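PDB 3IV7: alcohol dehydrogenase IV from Corynebacterium glutamicum, which probably acts as a maleylacetate reductase, an NAD-dependent oxidoreductase of the iron-containing alcohol dehydrogenase family. Local coordinates for residues P14-F19 against K29-R34; N186-N191 against F233-S238; G239-I244 against T262-V267. All coordinates share one frame; numbering follows the deposited sequence.

Interaction 1 (P14-F19 against K29-R34); sequences PQKVMF and KQEVER
The Lys-16 methylene CE lies over the guanidinium of Arg-34, 3.8 Å above one face of its plane and off-centre, as the two chains run alongside one another in opposite senses. One carbon back, Lys-16 CD lies 3.8 Å from Glu-31 OE1. Further along the strand, the selenomethionine Met-18 turns its methyl to the amide of Gln-30, with CE 3.6 Å from NE2, while its SE approaches Glu-31 OE1 at 4.1 Å. No hydrogen bond crosses between 14-19 and 29-34; the contact is made by aliphatic and selenium atoms laid against polar groups, of which the Glu-31 carboxylate and Arg-34 guanidinium bind each other. The Lys-16 chain is extended at first and then folds at its last two torsions (chi3 -76°, chi4 -63°), which puts CE over the guanidinium and directs NZ elsewhere, to a salt bridge with Asp-11 of the second subunit. In the fold, this is the packing of helix 24-35 beside strand 7-20, an edge strand of the parallel sheet within the subunit, in the N-terminal domain, whose alternating strands and helices are consistent with the Rossmann-like domain of this family. Residues 15-19 also pair antiparallel with a strand of the second subunit, so the sheet continues across the dimer interface. Behind the first shell, Arg-34 holds Glu-31 side-on, NE to OE1 at 3.2 Å and NH2 to OE2 at 2.8 Å. NH2 also donates to OE1, from the same face of the carboxylate as NE, and these bonds limit rotation of both flat groups. OE2 also takes a hydrogen bond with Thr-151 OG1, which ties the carboxylate to strand 151-154, and a salt bridge from Arg-35 NE on its own helix.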
ATOM      1  N   PRO A  14       6.359  -4.906   4.813  1.00 27.07           N
ATOM      2  CA  PRO A  14       7.353  -4.954   3.723  1.00 27.78           C
ATOM      3  C   PRO A  14       7.146  -6.165   2.816  1.00 26.20           C
ATOM      4  O   PRO A  14       6.980  -7.268   3.294  1.00 30.39           O
ATOM      5  CB  PRO A  14       8.688  -5.049   4.457  1.00 25.37           C
ATOM      6  CG  PRO A  14       8.339  -5.691   5.819  1.00 27.85           C
ATOM      7  CD  PRO A  14       6.929  -5.270   6.133  1.00 27.05           C
ATOM      8  N   GLN A  15       7.099  -5.936   1.521  1.00 27.48           N
ATOM      9  CA  GLN A  15       6.964  -7.016   0.579  1.00 27.30           C
ATOM     10  C   GLN A  15       7.322  -6.600  -0.832  1.00 27.75           C
ATOM     11  O   GLN A  15       7.072  -5.477  -1.246  1.00 30.21           O
ATOM     12  CB  GLN A  15       5.531  -7.562   0.595  1.00 27.56           C
ATOM     13  CG  GLN A  15       5.438  -9.010   0.145  1.00 33.97           C
ATOM     14  CD  GLN A  15       4.085  -9.631   0.463  1.00 33.62           C
ATOM     15  OE1 GLN A  15       3.037  -9.016   0.233  1.00 25.94           O
ATOM     16  NE2 GLN A  15       4.101 -10.857   0.989  1.00 24.02           N
ATOM     17  N   LYS A  16       7.940  -7.522  -1.559  1.00 28.99           N
ATOM     18  CA  LYS A  16       8.159  -7.374  -2.978  1.00 28.75           C
ATOM     19  C   LYS A  16       7.187  -8.300  -3.700  1.00 27.48           C
ATOM     20  O   LYS A  16       6.991  -9.460  -3.294  1.00 31.08           O
ATOM     21  CB  LYS A  16       9.589  -7.735  -3.360  1.00 27.99           C
ATOM     22  CG  LYS A  16       9.859  -7.731  -4.867  1.00 32.45           C
ATOM     23  CD  LYS A  16      11.310  -8.241  -5.209  1.00 33.42           C
ATOM     24  CE  LYS A  16      12.379  -7.199  -4.909  1.00 45.26           C
ATOM     25  NZ  LYS A  16      12.212  -5.942  -5.760  1.00 54.19           N
ATOM     26  N   VAL A  17       6.602  -7.795  -4.769  1.00 28.86           N
ATOM     27  CA  VAL A  17       5.700  -8.549  -5.597  1.00 28.64           C
ATOM     28  C   VAL A  17       6.181  -8.481  -7.004  1.00 28.60           C
ATOM     29  O   VAL A  17       6.423  -7.378  -7.542  1.00 30.83           O
ATOM     30  CB  VAL A  17       4.290  -7.935  -5.541  1.00 35.67           C
ATOM     31  CG1 VAL A  17       3.284  -8.806  -6.331  1.00 32.78           C
ATOM     32  CG2 VAL A  17       3.869  -7.776  -4.115  1.00 38.41           C
HETATM   33  N   MSE A  18       6.426  -9.638  -7.600  1.00 27.02           N
HETATM   34  CA  MSE A  18       6.841  -9.698  -8.997  1.00 26.40           C
HETATM   35  C   MSE A  18       5.713 -10.382  -9.760  1.00 29.44           C
HETATM   36  O   MSE A  18       5.240 -11.446  -9.353  1.00 30.64           O
HETATM   37  CB  MSE A  18       8.128 -10.477  -9.128  1.00 24.72           C
HETATM   38  CG  MSE A  18       9.250  -9.944  -8.243  1.00 32.13           C
HETATM   39 SE   MSE A  18      10.737 -11.212  -8.048  0.75 33.41          SE
HETATM   40  CE  MSE A  18      11.847 -10.581  -9.440  1.00 37.94           C
ATOM     41  N   PHE A  19       5.295  -9.779 -10.864  1.00 26.73           N
ATOM     42  CA  PHE A  19       4.091 -10.187 -11.528  1.00 24.08           C
ATOM     43  C   PHE A  19       4.356 -10.347 -12.997  1.00 28.11           C
ATOM     44  O   PHE A  19       4.930  -9.455 -13.635  1.00 25.88           O
ATOM     45  CB  PHE A  19       3.002  -9.114 -11.300  1.00 25.20           C
ATOM     46  CG  PHE A  19       1.613  -9.582 -11.563  1.00 26.96           C
ATOM     47  CD1 PHE A  19       1.162  -9.776 -12.860  1.00 28.87           C
ATOM     48  CD2 PHE A  19       0.754  -9.857 -10.513  1.00 33.18           C
ATOM     49  CE1 PHE A  19      -0.135 -10.232 -13.101  1.00 35.96           C
ATOM     50  CE2 PHE A  19      -0.533 -10.324 -10.740  1.00 25.82           C
ATOM     51  CZ  PHE A  19      -0.982 -10.512 -12.030  1.00 34.14           C
ATOM     52  N   LYS A  29      14.791 -17.098 -10.284  1.00 28.65           N
ATOM     53  CA  LYS A  29      16.236 -17.025 -10.471  1.00 30.69           C
ATOM     54  C   LYS A  29      16.766 -15.674  -9.949  1.00 30.23           C
ATOM     55  O   LYS A  29      17.668 -15.627  -9.139  1.00 31.74           O
ATOM     56  CB  LYS A  29      16.613 -17.208 -11.965  1.00 29.15           C
ATOM     57  CG  LYS A  29      18.125 -16.928 -12.286  1.00 30.44           C
ATOM     58  CD  LYS A  29      18.541 -17.510 -13.646  1.00 28.84           C
ATOM     59  CE  LYS A  29      20.074 -17.468 -13.860  1.00 38.84           C
ATOM     60  NZ  LYS A  29      20.593 -16.062 -14.019  1.00 49.07           N
ATOM     61  N   GLN A  30      16.160 -14.597 -10.423  1.00 33.54           N
ATOM     62  CA  GLN A  30      16.532 -13.241 -10.037  1.00 33.52           C
ATOM     63  C   GLN A  30      16.491 -13.080  -8.529  1.00 32.91           C
ATOM     64  O   GLN A  30      17.426 -12.545  -7.914  1.00 30.05           O
ATOM     65  CB  GLN A  30      15.573 -12.272 -10.722  1.00 36.48           C
ATOM     66  CG  GLN A  30      15.897 -10.822 -10.609  1.00 47.27           C
ATOM     67  CD  GLN A  30      14.835  -9.950 -11.273  1.00 58.57           C
ATOM     68  OE1 GLN A  30      14.210 -10.360 -12.252  1.00 58.06           O
ATOM     69  NE2 GLN A  30      14.612  -8.747 -10.723  1.00 61.64           N
ATOM     70  N   GLU A  31      15.438 -13.606  -7.912  1.00 30.22           N
ATOM     71  CA  GLU A  31      15.250 -13.472  -6.468  1.00 30.91           C
ATOM     72  C   GLU A  31      16.301 -14.261  -5.663  1.00 30.12           C
ATOM     73  O   GLU A  31      16.861 -13.750  -4.686  1.00 32.05           O
ATOM     74  CB  GLU A  31      13.805 -13.892  -6.105  1.00 32.08           C
ATOM     75  CG  GLU A  31      13.439 -13.767  -4.732  1.00 37.38           C
ATOM     76  CD  GLU A  31      13.360 -12.330  -4.244  1.00 37.69           C
ATOM     77  OE1 GLU A  31      13.450 -11.395  -5.036  1.00 37.66           O
ATOM     78  OE2 GLU A  31      13.240 -12.161  -3.047  1.00 33.79           O
ATOM     79  N   VAL A  32      16.602 -15.480  -6.100  1.00 28.87           N
ATOM     80  CA  VAL A  32      17.595 -16.296  -5.433  1.00 27.88           C
ATOM     81  C   VAL A  32      19.014 -15.706  -5.573  1.00 28.74           C
ATOM     82  O   VAL A  32      19.850 -15.761  -4.626  1.00 26.45           O
ATOM     83  CB  VAL A  32      17.603 -17.714  -6.007  1.00 28.72           C
ATOM     84  CG1 VAL A  32      18.806 -18.484  -5.500  1.00 28.84           C
ATOM     85  CG2 VAL A  32      16.298 -18.433  -5.667  1.00 27.43           C
ATOM     86  N   GLU A  33      19.297 -15.176  -6.749  1.00 26.60           N
ATOM     87  CA  GLU A  33      20.596 -14.593  -7.011  1.00 28.13           C
ATOM     88  C   GLU A  33      20.783 -13.290  -6.237  1.00 27.13           C
ATOM     89  O   GLU A  33      21.824 -13.080  -5.657  1.00 26.85           O
ATOM     90  CB  GLU A  33      20.815 -14.409  -8.511  1.00 26.95           C
ATOM     91  CG  GLU A  33      21.015 -15.748  -9.209  1.00 27.46           C
ATOM     92  CD  GLU A  33      21.527 -15.638 -10.595  1.00 24.75           C
ATOM     93  OE1 GLU A  33      21.178 -14.675 -11.298  1.00 31.58           O
ATOM     94  OE2 GLU A  33      22.276 -16.547 -10.999  1.00 31.29           O
ATOM     95  N   ARG A  34      19.731 -12.464  -6.177  1.00 28.58           N
ATOM     96  CA  ARG A  34      19.764 -11.218  -5.419  1.00 28.85           C
ATOM     97  C   ARG A  34      20.032 -11.511  -3.912  1.00 31.65           C
ATOM     98  O   ARG A  34      20.773 -10.791  -3.250  1.00 26.46           O
ATOM     99  CB  ARG A  34      18.446 -10.484  -5.613  1.00 32.34           C
ATOM    100  CG  ARG A  34      18.262  -9.238  -4.759  1.00 37.23           C
ATOM    101  CD  ARG A  34      16.907  -8.595  -5.027  1.00 47.28           C
ATOM    102  NE  ARG A  34      15.797  -9.260  -4.332  1.00 54.00           N
ATOM    103  CZ  ARG A  34      15.374  -8.963  -3.092  1.00 54.49           C
ATOM    104  NH1 ARG A  34      15.988  -8.026  -2.372  1.00 49.75           N
ATOM    105  NH2 ARG A  34      14.333  -9.622  -2.560  1.00 39.41           N
TER

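Interaction 2 (N186-N191 against F233-S238); sequences NADPIN and FASAGS
Asn-191 and Ser-235 are joined by a short, nearly straight hydrogen bond, ND2 to OG at 2.7 Å and 174° at the hydrogen, with the hydroxyl oxygen lying in the amide plane. The second direct bond runs between backbones: Asn-186 N donates to Ala-236 O at 2.8 Å, from a position tilted out of the carbonyl plane. A water adds an indirect link by donating to both Asn-186 OD1 and Ser-235 O. The Asn-191 amide is held by further bonds within its own segment. Its ND2 also donates to Asn-186 O at 3.0 Å, and its OD1 accepts from Asp-188 N at 2.8 Å, so both ends of the amide are engaged and its rotation is fixed. In return, Asp-188 OD1 takes the backbone N of Asn-191 at 2.8 Å, completing a capping box at the start of helix 189-211. The Asn-191 side chain can fold back this way because its CG stands between the backbone N and the carbonyl carbon (chi1 57°). The contact thus places the N-terminus of helix 189-211 beside the C-terminus of helix 216-236 in the helical C-terminal domain; Gly-237, with positive phi, takes the chain out of the latter helix. The other carboxylate oxygen, Asp-188 OD2, is hydrogen-bonded to His-10 ND1 on strand 7-20, bringing the N-terminal strand to the same cap. Around these bonds the packing is modest: Ala-236 CB rests 3.8 Å from Asn-191 CG, and Asn-186 CB lies 3.6 Å from Ser-235 O.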
ATOM      1  N   ASN A 186      -9.699  -3.103  12.431  1.00 31.97           N
ATOM      2  CA  ASN A 186      -8.724  -2.018  12.208  1.00 31.14           C
ATOM      3  C   ASN A 186      -8.835  -1.445  10.804  1.00 28.33           C
ATOM      4  O   ASN A 186      -7.842  -1.112  10.187  1.00 27.79           O
ATOM      5  CB  ASN A 186      -7.308  -2.509  12.475  1.00 31.35           C
ATOM      6  CG  ASN A 186      -7.153  -3.110  13.878  1.00 38.26           C
ATOM      7  OD1 ASN A 186      -6.941  -4.313  14.029  1.00 41.47           O
ATOM      8  ND2 ASN A 186      -7.312  -2.285  14.892  1.00 42.40           N
ATOM      9  N   ALA A 187     -10.064  -1.357  10.312  1.00 24.75           N
ATOM     10  CA  ALA A 187     -10.340  -0.713   9.066  1.00 25.42           C
ATOM     11  C   ALA A 187      -9.737   0.691   9.120  1.00 24.43           C
ATOM     12  O   ALA A 187      -9.838   1.387  10.139  1.00 24.07           O
ATOM     13  CB  ALA A 187     -11.900  -0.623   8.833  1.00 23.33           C
ATOM     14  N   ASP A 188      -9.121   1.114   8.027  1.00 24.50           N
ATOM     15  CA  ASP A 188      -8.607   2.514   7.922  1.00 22.39           C
ATOM     16  C   ASP A 188      -8.682   2.923   6.437  1.00 22.58           C
ATOM     17  O   ASP A 188      -9.066   2.111   5.616  1.00 22.74           O
ATOM     18  CB  ASP A 188      -7.190   2.635   8.528  1.00 21.67           C
ATOM     19  CG  ASP A 188      -6.111   1.897   7.705  1.00 32.52           C
ATOM     20  OD1 ASP A 188      -6.156   1.964   6.444  1.00 25.56           O
ATOM     21  OD2 ASP A 188      -5.181   1.298   8.341  1.00 26.61           O
ATOM     22  N   PRO A 189      -8.351   4.189   6.103  1.00 23.67           N
ATOM     23  CA  PRO A 189      -8.554   4.626   4.723  1.00 22.54           C
ATOM     24  C   PRO A 189      -7.683   3.957   3.699  1.00 25.00           C
ATOM     25  O   PRO A 189      -8.072   3.895   2.519  1.00 24.81           O
ATOM     26  CB  PRO A 189      -8.253   6.150   4.772  1.00 22.97           C
ATOM     27  CG  PRO A 189      -8.514   6.544   6.168  1.00 25.13           C
ATOM     28  CD  PRO A 189      -8.165   5.339   7.026  1.00 26.49           C
ATOM     29  N   ILE A 190      -6.516   3.460   4.125  1.00 25.82           N
ATOM     30  CA  ILE A 190      -5.567   2.819   3.222  1.00 22.43           C
ATOM     31  C   ILE A 190      -5.999   1.389   2.935  1.00 25.71           C
ATOM     32  O   ILE A 190      -6.112   1.005   1.771  1.00 24.33           O
ATOM     33  CB  ILE A 190      -4.147   2.843   3.785  1.00 20.92           C
ATOM     34  CG1 ILE A 190      -3.697   4.296   3.941  1.00 23.89           C
ATOM     35  CG2 ILE A 190      -3.169   2.046   2.832  1.00 20.03           C
ATOM     36  CD1 ILE A 190      -2.569   4.516   4.885  1.00 21.92           C
ATOM     37  N   ASN A 191      -6.229   0.577   3.980  1.00 24.86           N
ATOM     38  CA  ASN A 191      -6.712  -0.766   3.716  1.00 26.12           C
ATOM     39  C   ASN A 191      -8.100  -0.738   3.007  1.00 28.32           C
ATOM     40  O   ASN A 191      -8.426  -1.644   2.248  1.00 28.41           O
ATOM     41  CB  ASN A 191      -6.670  -1.694   4.945  1.00 25.56           C
ATOM     42  CG  ASN A 191      -7.446  -1.161   6.150  1.00 25.98           C
ATOM     43  OD1 ASN A 191      -8.609  -0.801   6.042  1.00 24.60           O
ATOM     44  ND2 ASN A 191      -6.824  -1.249   7.342  1.00 24.32           N
ATOM     45  N   PHE A 233      -6.713  -7.021   4.124  1.00 26.62           N
ATOM     46  CA  PHE A 233      -7.113  -7.877   5.223  1.00 30.06           C
ATOM     47  C   PHE A 233      -6.017  -8.023   6.297  1.00 29.17           C
ATOM     48  O   PHE A 233      -6.304  -7.973   7.465  1.00 28.64           O
ATOM     49  CB  PHE A 233      -7.501  -9.246   4.642  1.00 30.86           C
ATOM     50  CG  PHE A 233      -7.662 -10.304   5.650  1.00 29.35           C
ATOM     51  CD1 PHE A 233      -8.741 -10.311   6.490  1.00 35.14           C
ATOM     52  CD2 PHE A 233      -6.806 -11.400   5.660  1.00 31.76           C
ATOM     53  CE1 PHE A 233      -8.915 -11.337   7.412  1.00 29.85           C
ATOM     54  CE2 PHE A 233      -6.986 -12.409   6.558  1.00 30.88           C
ATOM     55  CZ  PHE A 233      -8.045 -12.368   7.439  1.00 27.44           C
ATOM     56  N   ALA A 234      -4.769  -8.147   5.871  1.00 28.80           N
ATOM     57  CA  ALA A 234      -3.634  -8.208   6.808  1.00 28.59           C
ATOM     58  C   ALA A 234      -3.630  -6.968   7.699  1.00 27.78           C
ATOM     59  O   ALA A 234      -3.342  -7.044   8.897  1.00 28.21           O
ATOM     60  CB  ALA A 234      -2.301  -8.333   6.027  1.00 24.04           C
ATOM     61  N   SER A 235      -4.040  -5.840   7.127  1.00 29.18           N
ATOM     62  CA  SER A 235      -4.138  -4.598   7.862  1.00 27.65           C
ATOM     63  C   SER A 235      -5.442  -4.467   8.663  1.00 28.08           C
ATOM     64  O   SER A 235      -5.415  -4.077   9.826  1.00 28.67           O
ATOM     65  CB  SER A 235      -4.019  -3.400   6.916  1.00 26.16           C
ATOM     66  OG  SER A 235      -4.297  -2.169   7.609  1.00 21.60           O
ATOM     67  N   ALA A 236      -6.591  -4.720   8.022  1.00 25.41           N
ATOM     68  CA  ALA A 236      -7.895  -4.419   8.665  1.00 28.16           C
ATOM     69  C   ALA A 236      -8.281  -5.431   9.769  1.00 28.68           C
ATOM     70  O   ALA A 236      -9.081  -5.125  10.638  1.00 27.04           O
ATOM     71  CB  ALA A 236      -8.992  -4.319   7.636  1.00 25.85           C
ATOM     72  N   GLY A 237      -7.681  -6.604   9.728  1.00 30.40           N
ATOM     73  CA  GLY A 237      -7.991  -7.657  10.668  1.00 31.51           C
ATOM     74  C   GLY A 237      -9.268  -8.392  10.288  1.00 32.89           C
ATOM     75  O   GLY A 237     -10.026  -7.944   9.411  1.00 29.13           O
ATOM     76  N   SER A 238      -9.526  -9.494  11.008  1.00 34.18           N
ATOM     77  CA  SER A 238     -10.723 -10.328  10.810  1.00 31.82           C
ATOM     78  C   SER A 238     -11.975  -9.732  11.341  1.00 30.89           C
ATOM     79  O   SER A 238     -12.095  -9.462  12.551  1.00 33.56           O
ATOM     80  CB  SER A 238     -10.529 -11.693  11.456  1.00 32.58           C
ATOM     81  OG  SER A 238      -9.524 -12.404  10.791  1.00 34.48           O
TER
HETATM   82  O   HOH W   1      -5.199  -5.981  12.040  1.00 39.11           O

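Interaction 3 (G239-I244 against T262-V267); sequences GLHHKI and TVLPYV
The imidazole of His-241 fits edge-on against the opposing helix: Leu-264 N lies close to the ring plane, 3.5 Å from CE1, with no hydrogen bond between them, and Val-267 CG2 is also at the edge, near that plane. Val-263 approaches the same ring obliquely, its CG1 3.6 Å from ND1, and Leu-264 CB adds a contact of 3.9 Å with CE1. On its own helix, His-241 presents CD2 over the centre of one face of the His-242 ring, 3.9 Å above it, while ND1 of His-242 lies at the edge of the His-241 ring. With CG anti to the backbone N (chi1 168°), the His-241 ring swings across to the partner helix. Its NE2 is hydrogen-bonded to His-260 ND1, near the start of that same helix, which fixes the ring's orientation. Helices 240-250 and 256-271 follow one another in the chain and form a helical hairpin in the all-helical C-terminal domain; their facing segments run roughly antiparallel, at 142°, with axes 9.7 Å apart. Val-267 packs beside His-241 and meets three residues of helix 240-250. Its CG2 packs 3.8 Å from His-241 CA and also meets Ile-244 CD1 tip to tip, while CG1 touches Leu-240 CD2 at 4.0 Å. One turn earlier, Val-263 CG1 reaches Ile-244 CG2 at 4.0 Å. Pro-265 interrupts the hydrogen-bond pattern just beyond Leu-264 and kinks helix 256-271 there, on the side turned from helix 240-250. Further out, helix 164-181 packs on His-241 and Leu-264, and helix 339-351 covers Ile-244 through Leu-342 and Leu-346.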
ATOM      1  N   GLY A 239     -12.954  -9.577  10.451  1.00 27.26           N
ATOM      2  CA  GLY A 239     -14.257  -9.086  10.808  1.00 27.29           C
ATOM      3  C   GLY A 239     -15.203 -10.274  10.992  1.00 28.36           C
ATOM      4  O   GLY A 239     -14.753 -11.424  11.042  1.00 24.71           O
ATOM      5  N   LEU A 240     -16.501  -9.987  11.080  1.00 27.40           N
ATOM      6  CA  LEU A 240     -17.541 -11.032  11.281  1.00 27.36           C
ATOM      7  C   LEU A 240     -17.414 -12.222  10.314  1.00 28.52           C
ATOM      8  O   LEU A 240     -17.478 -13.378  10.741  1.00 27.03           O
ATOM      9  CB  LEU A 240     -18.936 -10.417  11.146  1.00 26.53           C
ATOM     10  CG  LEU A 240     -20.171 -11.346  11.298  1.00 26.83           C
ATOM     11  CD1 LEU A 240     -20.213 -12.006  12.674  1.00 26.57           C
ATOM     12  CD2 LEU A 240     -21.448 -10.581  11.040  1.00 24.52           C
ATOM     13  N   HIS A 241     -17.259 -11.938   9.017  1.00 27.49           N
ATOM     14  CA  HIS A 241     -17.188 -12.992   8.010  1.00 24.74           C
ATOM     15  C   HIS A 241     -16.110 -13.972   8.320  1.00 26.66           C
ATOM     16  O   HIS A 241     -16.350 -15.177   8.314  1.00 27.57           O
ATOM     17  CB  HIS A 241     -16.957 -12.435   6.601  1.00 23.88           C
ATOM     18  CG  HIS A 241     -16.606 -13.483   5.600  1.00 31.24           C
ATOM     19  ND1 HIS A 241     -17.548 -14.111   4.823  1.00 27.21           N
ATOM     20  CD2 HIS A 241     -15.409 -14.033   5.262  1.00 28.03           C
ATOM     21  CE1 HIS A 241     -16.953 -14.999   4.048  1.00 26.45           C
ATOM     22  NE2 HIS A 241     -15.656 -14.972   4.297  1.00 25.43           N
ATOM     23  N   HIS A 242     -14.913 -13.470   8.603  1.00 25.86           N
ATOM     24  CA  HIS A 242     -13.777 -14.339   8.849  1.00 28.00           C
ATOM     25  C   HIS A 242     -13.924 -15.111  10.134  1.00 25.84           C
ATOM     26  O   HIS A 242     -13.489 -16.248  10.211  1.00 29.68           O
ATOM     27  CB  HIS A 242     -12.452 -13.541   8.822  1.00 27.38           C
ATOM     28  CG  HIS A 242     -12.118 -13.008   7.474  1.00 30.88           C
ATOM     29  ND1 HIS A 242     -12.681 -11.856   6.972  1.00 29.30           N
ATOM     30  CD2 HIS A 242     -11.332 -13.509   6.487  1.00 30.15           C
ATOM     31  CE1 HIS A 242     -12.237 -11.660   5.740  1.00 28.46           C
ATOM     32  NE2 HIS A 242     -11.413 -12.643   5.428  1.00 29.51           N
ATOM     33  N   LYS A 243     -14.505 -14.498  11.152  1.00 25.99           N
ATOM     34  CA  LYS A 243     -14.720 -15.209  12.423  1.00 27.15           C
ATOM     35  C   LYS A 243     -15.676 -16.395  12.194  1.00 28.87           C
ATOM     36  O   LYS A 243     -15.410 -17.490  12.640  1.00 28.03           O
ATOM     37  CB  LYS A 243     -15.286 -14.277  13.484  1.00 29.38           C
ATOM     38  CG  LYS A 243     -14.361 -13.138  13.941  1.00 27.15           C
ATOM     39  CD  LYS A 243     -12.961 -13.620  14.276  1.00 35.03           C
ATOM     40  CE  LYS A 243     -12.089 -12.470  14.792  1.00 39.69           C
ATOM     41  NZ  LYS A 243     -10.781 -12.976  15.265  1.00 33.81           N
ATOM     42  N   ILE A 244     -16.771 -16.157  11.461  1.00 28.41           N
ATOM     43  CA  ILE A 244     -17.711 -17.218  11.117  1.00 27.50           C
ATOM     44  C   ILE A 244     -16.987 -18.336  10.344  1.00 28.53           C
ATOM     45  O   ILE A 244     -17.041 -19.516  10.731  1.00 26.93           O
ATOM     46  CB  ILE A 244     -18.855 -16.691  10.257  1.00 28.46           C
ATOM     47  CG1 ILE A 244     -19.783 -15.797  11.082  1.00 25.49           C
ATOM     48  CG2 ILE A 244     -19.627 -17.852   9.645  1.00 28.20           C
ATOM     49  CD1 ILE A 244     -20.807 -15.053  10.261  1.00 23.31           C
ATOM     50  N   THR A 262     -19.747 -18.938   0.183  1.00 24.66           N
ATOM     51  CA  THR A 262     -21.139 -19.059   0.591  1.00 24.81           C
ATOM     52  C   THR A 262     -21.540 -18.046   1.655  1.00 26.33           C
ATOM     53  O   THR A 262     -22.588 -17.427   1.559  1.00 25.47           O
ATOM     54  CB  THR A 262     -21.437 -20.467   1.109  1.00 25.70           C
ATOM     55  OG1 THR A 262     -21.134 -21.422   0.086  1.00 25.51           O
ATOM     56  CG2 THR A 262     -22.933 -20.602   1.540  1.00 18.31           C
ATOM     57  N   VAL A 263     -20.686 -17.865   2.650  1.00 25.28           N
ATOM     58  CA  VAL A 263     -21.006 -17.013   3.791  1.00 24.12           C
ATOM     59  C   VAL A 263     -21.005 -15.504   3.461  1.00 24.15           C
ATOM     60  O   VAL A 263     -21.830 -14.737   4.001  1.00 22.98           O
ATOM     61  CB  VAL A 263     -20.050 -17.308   4.962  1.00 22.23           C
ATOM     62  CG1 VAL A 263     -20.180 -16.253   6.041  1.00 23.64           C
ATOM     63  CG2 VAL A 263     -20.340 -18.708   5.527  1.00 23.43           C
ATOM     64  N   LEU A 264     -20.101 -15.094   2.563  1.00 25.00           N
ATOM     65  CA  LEU A 264     -19.902 -13.681   2.222  1.00 23.68           C
ATOM     66  C   LEU A 264     -21.172 -12.869   1.948  1.00 25.13           C
ATOM     67  O   LEU A 264     -21.385 -11.838   2.575  1.00 29.51           O
ATOM     68  CB  LEU A 264     -18.921 -13.556   1.054  1.00 23.77           C
ATOM     69  CG  LEU A 264     -18.686 -12.129   0.509  1.00 26.69           C
ATOM     70  CD1 LEU A 264     -18.214 -11.173   1.609  1.00 26.25           C
ATOM     71  CD2 LEU A 264     -17.689 -12.166  -0.673  1.00 24.88           C
ATOM     72  N   PRO A 265     -22.029 -13.326   1.015  1.00 25.00           N
ATOM     73  CA  PRO A 265     -23.210 -12.495   0.743  1.00 24.41           C
ATOM     74  C   PRO A 265     -24.124 -12.292   1.940  1.00 25.19           C
ATOM     75  O   PRO A 265     -24.808 -11.270   2.028  1.00 27.76           O
ATOM     76  CB  PRO A 265     -23.934 -13.270  -0.333  1.00 26.38           C
ATOM     77  CG  PRO A 265     -23.407 -14.734  -0.163  1.00 24.11           C
ATOM     78  CD  PRO A 265     -22.013 -14.558   0.199  1.00 19.51           C
ATOM     79  N   TYR A 266     -24.154 -13.265   2.841  1.00 28.61           N
ATOM     80  CA  TYR A 266     -24.989 -13.183   4.057  1.00 27.48           C
ATOM     81  C   TYR A 266     -24.407 -12.173   5.061  1.00 24.91           C
ATOM     82  O   TYR A 266     -25.147 -11.387   5.661  1.00 25.67           O
ATOM     83  CB  TYR A 266     -25.195 -14.607   4.680  1.00 25.09           C
ATOM     84  CG  TYR A 266     -25.916 -15.485   3.704  1.00 24.36           C
ATOM     85  CD1 TYR A 266     -27.287 -15.334   3.498  1.00 26.72           C
ATOM     86  CD2 TYR A 266     -25.220 -16.316   2.856  1.00 22.76           C
ATOM     87  CE1 TYR A 266     -27.929 -16.008   2.519  1.00 28.15           C
ATOM     88  CE2 TYR A 266     -25.855 -17.026   1.894  1.00 25.38           C
ATOM     89  CZ  TYR A 266     -27.221 -16.864   1.714  1.00 26.44           C
ATOM     90  OH  TYR A 266     -27.879 -17.574   0.734  1.00 24.02           O
ATOM     91  N   VAL A 267     -23.084 -12.130   5.174  1.00 25.59           N
ATOM     92  CA  VAL A 267     -22.446 -11.128   6.056  1.00 23.83           C
ATOM     93  C   VAL A 267     -22.584  -9.753   5.433  1.00 24.53           C
ATOM     94  O   VAL A 267     -22.853  -8.780   6.130  1.00 25.34           O
ATOM     95  CB  VAL A 267     -21.020 -11.433   6.335  1.00 23.87           C
ATOM     96  CG1 VAL A 267     -20.419 -10.330   7.212  1.00 23.19           C
ATOM     97  CG2 VAL A 267     -20.888 -12.831   7.013  1.00 20.30           C
TER

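How the interactions relate
Interaction 3 is wholly buried, with aliphatic packing around one imidazole and no hydrogen bond across it, whereas interactions 1 and 2 are partly buried and surrounded by polar groups. They use polarity differently: interaction 2 is joined by direct hydrogen bonds and a water, while the charges of interaction 1 pair within the helix or with partners elsewhere. Both touch the second subunit, which interaction 3 does not. Interactions 2 and 3 lie in the helical domain, on consecutive helices 216-236 and 240-250, and meet where Phe-233 stacks on His-242. Interaction 1 sits on the sheet domain, its centre about 34 Å from that of interaction 3, on the opposite side of the chain's centre.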